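Local structure of alpha-glucosidase ([Eubacterium] rectale, 6PNR) at residues Y580-K585 and Y615-W621; R597-A602 and T644-R649; H610-L616 and G633-A639. The protein acts as a family 31 glycoside hydrolase and probably cleaves alpha-sulfoquinovosides such as those released from sulfolipids. All coordinates share one frame; numbering follows the deposited sequence.

In the fold
All three interactions lie within the C-terminal family 31 range; the inhibitor pocket is built from residues of the TIM-barrel range. None of their residues lines that pocket. Interaction 2 pairs two central strands of a six-stranded antiparallel sheet. Interaction 3 is a separate two-stranded sheet that lies against it, their centres about 12 Å apart. Phe647 joins the two: its CE2 is 3.7 Å from Ile635 CD1. Interaction 1 follows where the chain leaves strand 611-616, and it shares Tyr615 and Leu616 with interaction 3. Its centre is about 12 Å from that of interaction 2, and Pro617 CD touches Leu600 CD1 at 3.5 Å.

Interaction 1: Y580-K585 and Y615-W621; sequences YESDAK and YLPQDEW
Asp583 and Pro617 have the closest CA atoms, 6.9 Å apart, with a loop at 580-585 facing the end of strand 611-616 and the turn after it. Tyr580 to Asp583 form a type I beta turn, and Tyr580 and Asp583, at its two ends, both point toward the other segment. The Tyr580 ring lies across Pro617. Pro617 CB sits over one ring face, 3.7 Å from the centroid, in a CH-pi contact. Beyond this, Tyr580 OH donates to Asp619 OD2 at 2.6 Å. It comes from the anti side of the carboxylate, whose plane stands 80° from that of the ring. The same hydroxyl touches Trp621 CZ2 at 3.2 Å. In this C-terminal beta domain the chain between strands 611-616 and 621-623 packs against the 580-585 loop. Segment 615-621 is also held from within: Trp621 NE1 donates to Pro617 O at 2.8 Å, in the plane of the indole, and Glu620 N donates to Asp619 OD1. The second polar link is Tyr615 OH to Asp583 OD2, a very short bond at 2.5 Å. Asp583 CG is anti to its own N (chi1 -170°), which turns the carboxylate to the tyrosine edge, near the ring plane. Over a face of the Tyr615 ring lies Lys585 CB. The extended lysine chain then runs on past the ring, with CD 3.5 Å from Tyr615 CE1.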
loop_
_atom_site.group_PDB
_atom_site.type_symbol
_atom_site.label_atom_id
_atom_site.label_comp_id
_atom_site.label_asym_id
_atom_site.label_seq_id
_atom_site.Cartn_x
_atom_site.Cartn_y
_atom_site.Cartn_z
ATOM N N TYR A 580 -13.322 28.691 22.438
ATOM C CA TYR A 580 -12.091 29.103 23.110
ATOM C C TYR A 580 -11.014 29.268 22.045
ATOM O O TYR A 580 -10.089 28.461 21.943
ATOM C CB TYR A 580 -11.699 28.091 24.184
ATOM C CG TYR A 580 -12.824 27.870 25.162
ATOM C CD1 TYR A 580 -13.043 28.766 26.209
ATOM C CD2 TYR A 580 -13.695 26.793 25.026
ATOM C CE1 TYR A 580 -14.072 28.578 27.102
ATOM C CE2 TYR A 580 -14.739 26.598 25.920
ATOM C CZ TYR A 580 -14.923 27.499 26.957
ATOM O OH TYR A 580 -15.960 27.328 27.848
ATOM N N GLU A 581 -11.139 30.328 21.240
ATOM C CA GLU A 581 -10.286 30.450 20.061
ATOM C C GLU A 581 -8.835 30.763 20.397
ATOM O O GLU A 581 -7.970 30.588 19.534
ATOM C CB GLU A 581 -10.821 31.519 19.117
ATOM C CG GLU A 581 -12.222 31.253 18.646
ATOM C CD GLU A 581 -12.587 32.090 17.450
ATOM O OE1 GLU A 581 -11.729 32.886 17.025
ATOM O OE2 GLU A 581 -13.722 31.954 16.935
ATOM N N SER A 582 -8.548 31.237 21.608
ATOM C CA SER A 582 -7.181 31.551 22.007
ATOM C C SER A 582 -6.466 30.369 22.646
ATOM O O SER A 582 -5.282 30.485 22.980
ATOM C CB SER A 582 -7.168 32.732 22.987
ATOM O OG SER A 582 -7.831 33.849 22.426
ATOM N N ASP A 583 -7.159 29.247 22.836
ATOM C CA ASP A 583 -6.601 28.093 23.533
ATOM C C ASP A 583 -5.859 27.236 22.514
ATOM O O ASP A 583 -6.480 26.629 21.635
ATOM C CB ASP A 583 -7.712 27.315 24.234
ATOM C CG ASP A 583 -7.183 26.255 25.177
ATOM O OD1 ASP A 583 -6.154 25.625 24.854
ATOM O OD2 ASP A 583 -7.805 26.047 26.240
ATOM N N ALA A 584 -4.529 27.194 22.625
ATOM C CA ALA A 584 -3.719 26.499 21.628
ATOM C C ALA A 584 -3.997 25.001 21.624
ATOM O O ALA A 584 -4.017 24.372 20.556
ATOM C CB ALA A 584 -2.235 26.761 21.876
ATOM N N LYS A 585 -4.200 24.410 22.808
ATOM C CA LYS A 585 -4.471 22.976 22.876
ATOM C C LYS A 585 -5.816 22.630 22.250
ATOM O O LYS A 585 -5.990 21.520 21.741
ATOM C CB LYS A 585 -4.426 22.491 24.328
ATOM C CG LYS A 585 -3.044 22.547 24.965
ATOM C CD LYS A 585 -3.073 22.007 26.388
ATOM C CE LYS A 585 -1.725 22.186 27.080
ATOM N NZ LYS A 585 -1.721 21.614 28.462
ATOM N N TYR A 615 -8.944 17.382 29.288
ATOM C CA TYR A 615 -8.461 18.749 29.186
ATOM C C TYR A 615 -9.656 19.693 29.145
ATOM O O TYR A 615 -10.488 19.606 28.236
ATOM C CB TYR A 615 -7.582 18.970 27.956
ATOM C CG TYR A 615 -7.253 20.443 27.808
ATOM C CD1 TYR A 615 -6.211 21.011 28.532
ATOM C CD2 TYR A 615 -8.011 21.275 26.987
ATOM C CE1 TYR A 615 -5.914 22.360 28.428
ATOM C CE2 TYR A 615 -7.723 22.634 26.878
ATOM C CZ TYR A 615 -6.669 23.165 27.602
ATOM O OH TYR A 615 -6.363 24.504 27.511
ATOM N N LEU A 616 -9.729 20.610 30.116
ATOM C CA LEU A 616 -10.754 21.646 30.116
ATOM C C LEU A 616 -10.149 22.986 29.719
ATOM O O LEU A 616 -9.105 23.372 30.262
ATOM C CB LEU A 616 -11.411 21.775 31.495
ATOM C CG LEU A 616 -12.257 20.619 32.009
ATOM C CD1 LEU A 616 -12.758 20.942 33.406
ATOM C CD2 LEU A 616 -13.416 20.356 31.066
ATOM N N PRO A 617 -10.753 23.710 28.781
ATOM C CA PRO A 617 -10.341 25.098 28.540
ATOM C C PRO A 617 -10.601 25.956 29.770
ATOM O O PRO A 617 -11.383 25.595 30.651
ATOM C CB PRO A 617 -11.224 25.538 27.364
ATOM C CG PRO A 617 -11.704 24.246 26.730
ATOM C CD PRO A 617 -11.806 23.264 27.851
ATOM N N GLN A 618 -9.936 27.116 29.815
ATOM C CA GLN A 618 -10.076 28.059 30.924
ATOM C C GLN A 618 -11.495 28.602 31.027
ATOM O O GLN A 618 -11.926 29.390 30.179
ATOM C CB GLN A 618 -9.097 29.232 30.773
ATOM C CG GLN A 618 -7.632 28.851 30.893
ATOM C CD GLN A 618 -7.247 28.421 32.301
ATOM O OE1 GLN A 618 -7.613 29.073 33.287
ATOM N NE2 GLN A 618 -6.510 27.316 32.401
ATOM N N ASP A 619 -12.212 28.208 32.072
ATOM C CA ASP A 619 -13.600 28.611 32.279
ATOM C C ASP A 619 -14.017 28.047 33.626
ATOM O O ASP A 619 -13.267 27.298 34.258
ATOM C CB ASP A 619 -14.507 28.112 31.151
ATOM C CG ASP A 619 -15.696 29.014 30.915
ATOM O OD1 ASP A 619 -16.154 29.656 31.881
ATOM O OD2 ASP A 619 -16.167 29.082 29.760
ATOM N N GLU A 620 -15.225 28.399 34.061
ATOM C CA GLU A 620 -15.773 27.888 35.316
ATOM C C GLU A 620 -16.611 26.649 35.020
ATOM O O GLU A 620 -17.742 26.755 34.542
ATOM C CB GLU A 620 -16.591 28.966 36.015
ATOM C CG GLU A 620 -15.726 30.079 36.540
ATOM C CD GLU A 620 -14.705 29.560 37.530
ATOM O OE1 GLU A 620 -15.103 29.260 38.681
ATOM O OE2 GLU A 620 -13.515 29.425 37.150
ATOM N N TRP A 621 -16.070 25.473 35.340
ATOM C CA TRP A 621 -16.675 24.201 34.977
ATOM C C TRP A 621 -17.149 23.451 36.212
ATOM O O TRP A 621 -16.543 23.535 37.284
ATOM C CB TRP A 621 -15.693 23.312 34.216
ATOM C CG TRP A 621 -15.246 23.820 32.888
ATOM C CD1 TRP A 621 -14.024 24.357 32.585
ATOM C CD2 TRP A 621 -15.990 23.800 31.660
ATOM N NE1 TRP A 621 -13.969 24.683 31.253
ATOM C CE2 TRP A 621 -15.160 24.348 30.661
ATOM C CE3 TRP A 621 -17.277 23.369 31.309
ATOM C CZ2 TRP A 621 -15.577 24.492 29.328
ATOM C CZ3 TRP A 621 -17.695 23.526 29.987
ATOM C CH2 TRP A 621 -16.843 24.071 29.013
#

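Interaction 2: R597-A602 and T644-R649; sequences RDMLIA and TPAFYR
Phe647 O receives two groups from the facing strand. Leu600 N is 2.8 Å from Phe647 O, and Met599 CA makes a CA-H...O contact with Phe647 O at 3.1 Å. Phe647 N returns a bond to Leu600 O. Strands 599-601 and 646-649 thus pair antiparallel in the middle of the six-stranded sheet, and Arg649 N and Ala602 N also bond across, to Asp598 O and Pro645 O. Met599 and Ile601 share one face with Ala646 and Tyr648. There Ile601 CD1 meets Ala646 CB at 3.8 Å, and helix 655-665 covers part of this face through Phe658. At the end of the pair Arg649 bends at chi3 (48°) and makes a salt bridge, NH1 to Asp598 OD1, at 3.0 Å. Asp598 OD1 lies close to the guanidinium plane of Arg649, but NH1 approaches from above the carboxylate plane. Asp598 OD2 is hydrogen-bonded to Ser652 OG. Arg597 NH1 lies over the centre of the Arg649 guanidinium, 3.5 Å above its plane. A leucine in place of Arg649 would probably leave Asp598 OD1 without this counter-charge and Arg597 without the flat group it rests on. The carboxylate probably offsets part of the charge of the two neighbouring guanidinium groups.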
loop_
_atom_site.group_PDB
_atom_site.type_symbol
_atom_site.label_atom_id
_atom_site.label_comp_id
_atom_site.label_asym_id
_atom_site.label_seq_id
_atom_site.Cartn_x
_atom_site.Cartn_y
_atom_site.Cartn_z
ATOM N N ARG A 597 -22.724 25.346 23.793
ATOM C CA ARG A 597 -21.744 26.193 24.463
ATOM C C ARG A 597 -21.571 25.838 25.932
ATOM O O ARG A 597 -20.559 26.204 26.538
ATOM C CB ARG A 597 -22.137 27.677 24.351
ATOM C CG ARG A 597 -20.984 28.633 24.717
ATOM C CD ARG A 597 -21.220 30.056 24.207
ATOM N NE ARG A 597 -22.345 30.692 24.886
ATOM C CZ ARG A 597 -22.245 31.337 26.046
ATOM N NH1 ARG A 597 -21.068 31.435 26.650
ATOM N NH2 ARG A 597 -23.319 31.892 26.602
ATOM N N ASP A 598 -22.517 25.131 26.524
ATOM C CA ASP A 598 -22.547 25.037 27.971
ATOM C C ASP A 598 -22.022 23.720 28.523
ATOM O O ASP A 598 -22.016 23.552 29.749
ATOM C CB ASP A 598 -23.970 25.275 28.474
ATOM C CG ASP A 598 -24.416 26.724 28.303
ATOM O OD1 ASP A 598 -23.684 27.504 27.661
ATOM O OD2 ASP A 598 -25.497 27.076 28.810
ATOM N N MET A 599 -21.578 22.786 27.678
ATOM C CA MET A 599 -21.124 21.492 28.169
ATOM C C MET A 599 -19.883 21.025 27.429
ATOM O O MET A 599 -19.741 21.258 26.226
ATOM C CB MET A 599 -22.207 20.415 28.040
ATOM C CG MET A 599 -23.424 20.641 28.900
ATOM S SD MET A 599 -24.385 19.122 29.132
ATOM C CE MET A 599 -23.485 18.350 30.485
ATOM N N LEU A 600 -18.986 20.361 28.159
ATOM C CA LEU A 600 -17.839 19.692 27.566
ATOM C C LEU A 600 -17.990 18.198 27.805
ATOM O O LEU A 600 -18.222 17.768 28.939
ATOM C CB LEU A 600 -16.512 20.194 28.142
ATOM C CG LEU A 600 -15.299 19.659 27.366
ATOM C CD1 LEU A 600 -14.211 20.711 27.326
ATOM C CD2 LEU A 600 -14.738 18.348 27.970
ATOM N N ILE A 601 -17.883 17.419 26.733
ATOM C CA ILE A 601 -18.008 15.968 26.791
ATOM C C ILE A 601 -16.691 15.369 26.334
ATOM O O ILE A 601 -16.167 15.751 25.282
ATOM C CB ILE A 601 -19.164 15.450 25.916
ATOM C CG1 ILE A 601 -20.417 16.334 26.088
ATOM C CG2 ILE A 601 -19.443 13.980 26.250
ATOM C CD1 ILE A 601 -20.964 16.390 27.537
ATOM N N ALA A 602 -16.164 14.437 27.129
ATOM C CA ALA A 602 -14.917 13.726 26.831
ATOM C C ALA A 602 -15.177 12.237 27.012
ATOM O O ALA A 602 -14.904 11.677 28.080
ATOM C CB ALA A 602 -13.783 14.194 27.741
ATOM N N THR A 644 -20.287 9.362 32.285
ATOM C CA THR A 644 -19.550 10.021 31.215
ATOM C C THR A 644 -18.744 11.195 31.770
ATOM O O THR A 644 -19.261 11.964 32.586
ATOM C CB THR A 644 -20.525 10.545 30.153
ATOM O OG1 THR A 644 -21.544 9.570 29.921
ATOM C CG2 THR A 644 -19.801 10.856 28.849
ATOM N N PRO A 645 -17.485 11.372 31.350
ATOM C CA PRO A 645 -16.768 12.599 31.709
ATOM C C PRO A 645 -17.431 13.814 31.077
ATOM O O PRO A 645 -17.153 14.153 29.925
ATOM C CB PRO A 645 -15.358 12.351 31.161
ATOM C CG PRO A 645 -15.237 10.854 31.164
ATOM C CD PRO A 645 -16.596 10.402 30.700
ATOM N N ALA A 646 -18.330 14.459 31.816
ATOM C CA ALA A 646 -19.146 15.544 31.291
ATOM C C ALA A 646 -19.132 16.702 32.274
ATOM O O ALA A 646 -19.232 16.500 33.487
ATOM C CB ALA A 646 -20.582 15.091 31.038
ATOM N N PHE A 647 -19.011 17.914 31.738
ATOM C CA PHE A 647 -18.882 19.127 32.532
ATOM C C PHE A 647 -19.788 20.186 31.925
ATOM O O PHE A 647 -20.006 20.202 30.711
ATOM C CB PHE A 647 -17.422 19.623 32.558
ATOM C CG PHE A 647 -16.429 18.553 32.945
ATOM C CD1 PHE A 647 -16.052 17.568 32.035
ATOM C CD2 PHE A 647 -15.883 18.525 34.216
ATOM C CE1 PHE A 647 -15.167 16.570 32.390
ATOM C CE2 PHE A 647 -14.982 17.534 34.577
ATOM C CZ PHE A 647 -14.623 16.551 33.659
ATOM N N TYR A 648 -20.324 21.062 32.772
ATOM C CA TYR A 648 -21.089 22.197 32.280
ATOM C C TYR A 648 -20.530 23.495 32.855
ATOM O O TYR A 648 -19.898 23.511 33.915
ATOM C CB TYR A 648 -22.598 22.075 32.597
ATOM C CG TYR A 648 -22.969 22.057 34.058
ATOM C CD1 TYR A 648 -23.265 23.234 34.748
ATOM C CD2 TYR A 648 -23.060 20.855 34.746
ATOM C CE1 TYR A 648 -23.616 23.201 36.099
ATOM C CE2 TYR A 648 -23.407 20.811 36.071
ATOM C CZ TYR A 648 -23.687 21.981 36.748
ATOM O OH TYR A 648 -24.031 21.903 38.075
ATOM N N ARG A 649 -20.763 24.583 32.123
ATOM C CA ARG A 649 -20.373 25.913 32.579
ATOM C C ARG A 649 -21.183 26.316 33.805
ATOM O O ARG A 649 -22.416 26.235 33.798
ATOM C CB ARG A 649 -20.578 26.931 31.462
ATOM C CG ARG A 649 -19.671 26.739 30.259
ATOM C CD ARG A 649 -19.941 27.817 29.202
ATOM N NE ARG A 649 -19.983 29.150 29.789
ATOM C CZ ARG A 649 -21.080 29.899 29.885
ATOM N NH1 ARG A 649 -22.244 29.460 29.409
ATOM N NH2 ARG A 649 -21.009 31.097 30.451
#

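Interaction 3: H610-L616 and G633-A639; sequences HEWDVYL and GEITVSA. With SO4 (sulfate ion), chain G.
Val614 and Ile635 form a hydrogen-bonded pair of nearly straight bonds in two antiparallel strands, 611-616 and 633-638, whose axes come within 4.6 Å. Val614 N to Ile635 O and Ile635 N to Val614 O are both 2.8 Å. Trp612 with Val637 and Leu616 with Gly633 are the other hydrogen-bonded pairs, and Ala639 N to His610 O extends the pairing past the strand ends. Gly633 has a positive phi (107°), where a CB would press on the preceding carbonyl oxygen, so a residue with a side chain would be strained here. The apolar side chains of Val614, Leu616, Ile635 and Val637 share one face and pack on Phe647 of the six-stranded sheet. Ile635 CG1 stands between its N and carbonyl carbon (chi1 71°), which carries CD1 across to Leu616 CD1 at 3.7 Å. Trp612 leads away from the partner strand to an edge-to-face stack with Tyr605, while its CB touches Ala639 CB. This two-stranded sheet forms an outer layer of the C-terminal domain. Its other face carries Asp613, Tyr615, Glu634 and Thr636. Asp613 and Thr636 run alongside each other in the same direction. The Thr636 OG1 to Asp613 OD1 distance is too short to be trusted in detail. At the strand start a sulfate, probably from the crystallisation liquor, offers O3 to His610 N and, at 2.8 Å, to Glu611 N. Thr636 CG2 packs 3.7 Å from Glu611 CD; Glu611 CG lies 3.1 Å from sulfate O1. The sulfate is gripped by backbone N-H groups despite the acidic Glu611 side chain, whose negative charge would probably weaken the binding.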
loop_
_atom_site.group_PDB
_atom_site.type_symbol
_atom_site.label_atom_id
_atom_site.label_comp_id
_atom_site.label_asym_id
_atom_site.label_seq_id
_atom_site.Cartn_x
_atom_site.Cartn_y
_atom_site.Cartn_z
ATOM N N HIS A 610 -11.694 3.158 34.751
ATOM C CA HIS A 610 -12.407 3.660 35.915
ATOM C C HIS A 610 -12.182 5.143 36.143
ATOM O O HIS A 610 -12.898 5.747 36.948
ATOM C CB HIS A 610 -11.997 2.874 37.171
ATOM C CG HIS A 610 -12.168 1.396 37.020
ATOM N ND1 HIS A 610 -13.306 0.732 37.423
ATOM C CD2 HIS A 610 -11.362 0.459 36.466
ATOM C CE1 HIS A 610 -13.186 -0.553 37.141
ATOM N NE2 HIS A 610 -12.016 -0.745 36.559
ATOM N N GLU A 611 -11.217 5.743 35.459
ATOM C CA GLU A 611 -11.008 7.178 35.506
ATOM C C GLU A 611 -10.650 7.631 34.099
ATOM O O GLU A 611 -10.364 6.813 33.223
ATOM C CB GLU A 611 -9.925 7.550 36.527
ATOM C CG GLU A 611 -8.516 7.259 36.068
ATOM C CD GLU A 611 -7.507 7.298 37.204
ATOM O OE1 GLU A 611 -7.924 7.149 38.371
ATOM O OE2 GLU A 611 -6.298 7.474 36.929
ATOM N N TRP A 612 -10.689 8.941 33.867
ATOM C CA TRP A 612 -10.455 9.454 32.520
ATOM C C TRP A 612 -9.757 10.805 32.610
ATOM O O TRP A 612 -10.142 11.643 33.428
ATOM C CB TRP A 612 -11.775 9.566 31.735
ATOM C CG TRP A 612 -11.587 9.743 30.238
ATOM C CD1 TRP A 612 -11.879 10.857 29.494
ATOM C CD2 TRP A 612 -11.066 8.773 29.315
ATOM N NE1 TRP A 612 -11.564 10.640 28.168
ATOM C CE2 TRP A 612 -11.068 9.370 28.032
ATOM C CE3 TRP A 612 -10.609 7.455 29.447
ATOM C CZ2 TRP A 612 -10.623 8.694 26.892
ATOM C CZ3 TRP A 612 -10.161 6.786 28.316
ATOM C CH2 TRP A 612 -10.170 7.407 27.054
ATOM N N ASP A 613 -8.714 10.991 31.795
ATOM C CA ASP A 613 -8.014 12.268 31.706
ATOM C C ASP A 613 -8.792 13.215 30.803
ATOM O O ASP A 613 -9.210 12.832 29.708
ATOM C CB ASP A 613 -6.599 12.080 31.147
ATOM C CG ASP A 613 -5.701 11.259 32.066
ATOM O OD1 ASP A 613 -5.888 11.310 33.304
ATOM O OD2 ASP A 613 -4.800 10.564 31.546
ATOM N N VAL A 614 -8.972 14.457 31.251
ATOM C CA VAL A 614 -9.750 15.453 30.519
ATOM C C VAL A 614 -8.943 16.737 30.449
ATOM O O VAL A 614 -8.326 17.144 31.440
ATOM C CB VAL A 614 -11.111 15.716 31.202
ATOM C CG1 VAL A 614 -11.919 16.766 30.436
ATOM C CG2 VAL A 614 -11.898 14.416 31.374
ATOM N N TYR A 615 -8.944 17.382 29.288
ATOM C CA TYR A 615 -8.461 18.749 29.186
ATOM C C TYR A 615 -9.656 19.693 29.145
ATOM O O TYR A 615 -10.488 19.606 28.236
ATOM C CB TYR A 615 -7.582 18.970 27.956
ATOM C CG TYR A 615 -7.253 20.443 27.808
ATOM C CD1 TYR A 615 -6.211 21.011 28.532
ATOM C CD2 TYR A 615 -8.011 21.275 26.987
ATOM C CE1 TYR A 615 -5.914 22.360 28.428
ATOM C CE2 TYR A 615 -7.723 22.634 26.878
ATOM C CZ TYR A 615 -6.669 23.165 27.602
ATOM O OH TYR A 615 -6.363 24.504 27.511
ATOM N N LEU A 616 -9.729 20.610 30.116
ATOM C CA LEU A 616 -10.754 21.646 30.116
ATOM C C LEU A 616 -10.149 22.986 29.719
ATOM O O LEU A 616 -9.105 23.372 30.262
ATOM C CB LEU A 616 -11.411 21.775 31.495
ATOM C CG LEU A 616 -12.257 20.619 32.009
ATOM C CD1 LEU A 616 -12.758 20.942 33.406
ATOM C CD2 LEU A 616 -13.416 20.356 31.066
ATOM N N GLY A 633 -7.513 23.391 32.467
ATOM C CA GLY A 633 -6.295 22.599 32.454
ATOM C C GLY A 633 -6.583 21.107 32.406
ATOM O O GLY A 633 -7.726 20.662 32.268
ATOM N N GLU A 634 -5.511 20.328 32.523
ATOM C CA GLU A 634 -5.627 18.875 32.526
ATOM C C GLU A 634 -6.083 18.386 33.900
ATOM O O GLU A 634 -5.509 18.765 34.927
ATOM C CB GLU A 634 -4.293 18.231 32.137
ATOM C CG GLU A 634 -4.379 16.721 31.883
ATOM C CD GLU A 634 -3.087 16.128 31.313
ATOM O OE1 GLU A 634 -2.082 16.873 31.192
ATOM O OE2 GLU A 634 -3.087 14.915 30.984
ATOM N N ILE A 635 -7.133 17.557 33.916
ATOM C CA ILE A 635 -7.632 16.919 35.129
ATOM C C ILE A 635 -7.881 15.435 34.858
ATOM O O ILE A 635 -7.812 14.961 33.722
ATOM C CB ILE A 635 -8.921 17.578 35.659
ATOM C CG1 ILE A 635 -10.109 17.274 34.749
ATOM C CG2 ILE A 635 -8.753 19.084 35.782
ATOM C CD1 ILE A 635 -11.393 17.996 35.185
ATOM N N THR A 636 -8.167 14.707 35.937
ATOM C CA THR A 636 -8.581 13.309 35.888
ATOM C C THR A 636 -9.783 13.154 36.804
ATOM O O THR A 636 -9.728 13.560 37.967
ATOM C CB THR A 636 -7.458 12.354 36.328
ATOM O OG1 THR A 636 -6.433 12.303 35.326
ATOM C CG2 THR A 636 -8.007 10.949 36.557
ATOM N N VAL A 637 -10.868 12.570 36.284
ATOM C CA VAL A 637 -12.101 12.413 37.042
ATOM C C VAL A 637 -12.451 10.935 37.128
ATOM O O VAL A 637 -12.080 10.139 36.260
ATOM C CB VAL A 637 -13.271 13.204 36.416
ATOM C CG1 VAL A 637 -12.962 14.700 36.412
ATOM C CG2 VAL A 637 -13.557 12.702 35.001
ATOM N N SER A 638 -13.170 10.569 38.187
ATOM C CA SER A 638 -13.751 9.237 38.226
ATOM C C SER A 638 -14.711 9.086 37.054
ATOM O O SER A 638 -15.467 10.007 36.729
ATOM C CB SER A 638 -14.482 8.995 39.546
ATOM O OG SER A 638 -15.040 7.697 39.552
ATOM N N ALA A 639 -14.673 7.924 36.409
ATOM C CA ALA A 639 -15.444 7.715 35.189
ATOM C C ALA A 639 -15.860 6.248 35.101
ATOM O O ALA A 639 -15.570 5.540 34.138
ATOM C CB ALA A 639 -14.635 8.153 33.969
HETATM S S SO4 G . -7.941 3.382 35.369
HETATM O O1 SO4 G . -7.056 4.538 35.532
HETATM O O2 SO4 G . -7.367 2.497 34.346
HETATM O O3 SO4 G . -9.260 3.822 34.928
HETATM O O4 SO4 G . -8.087 2.692 36.655
#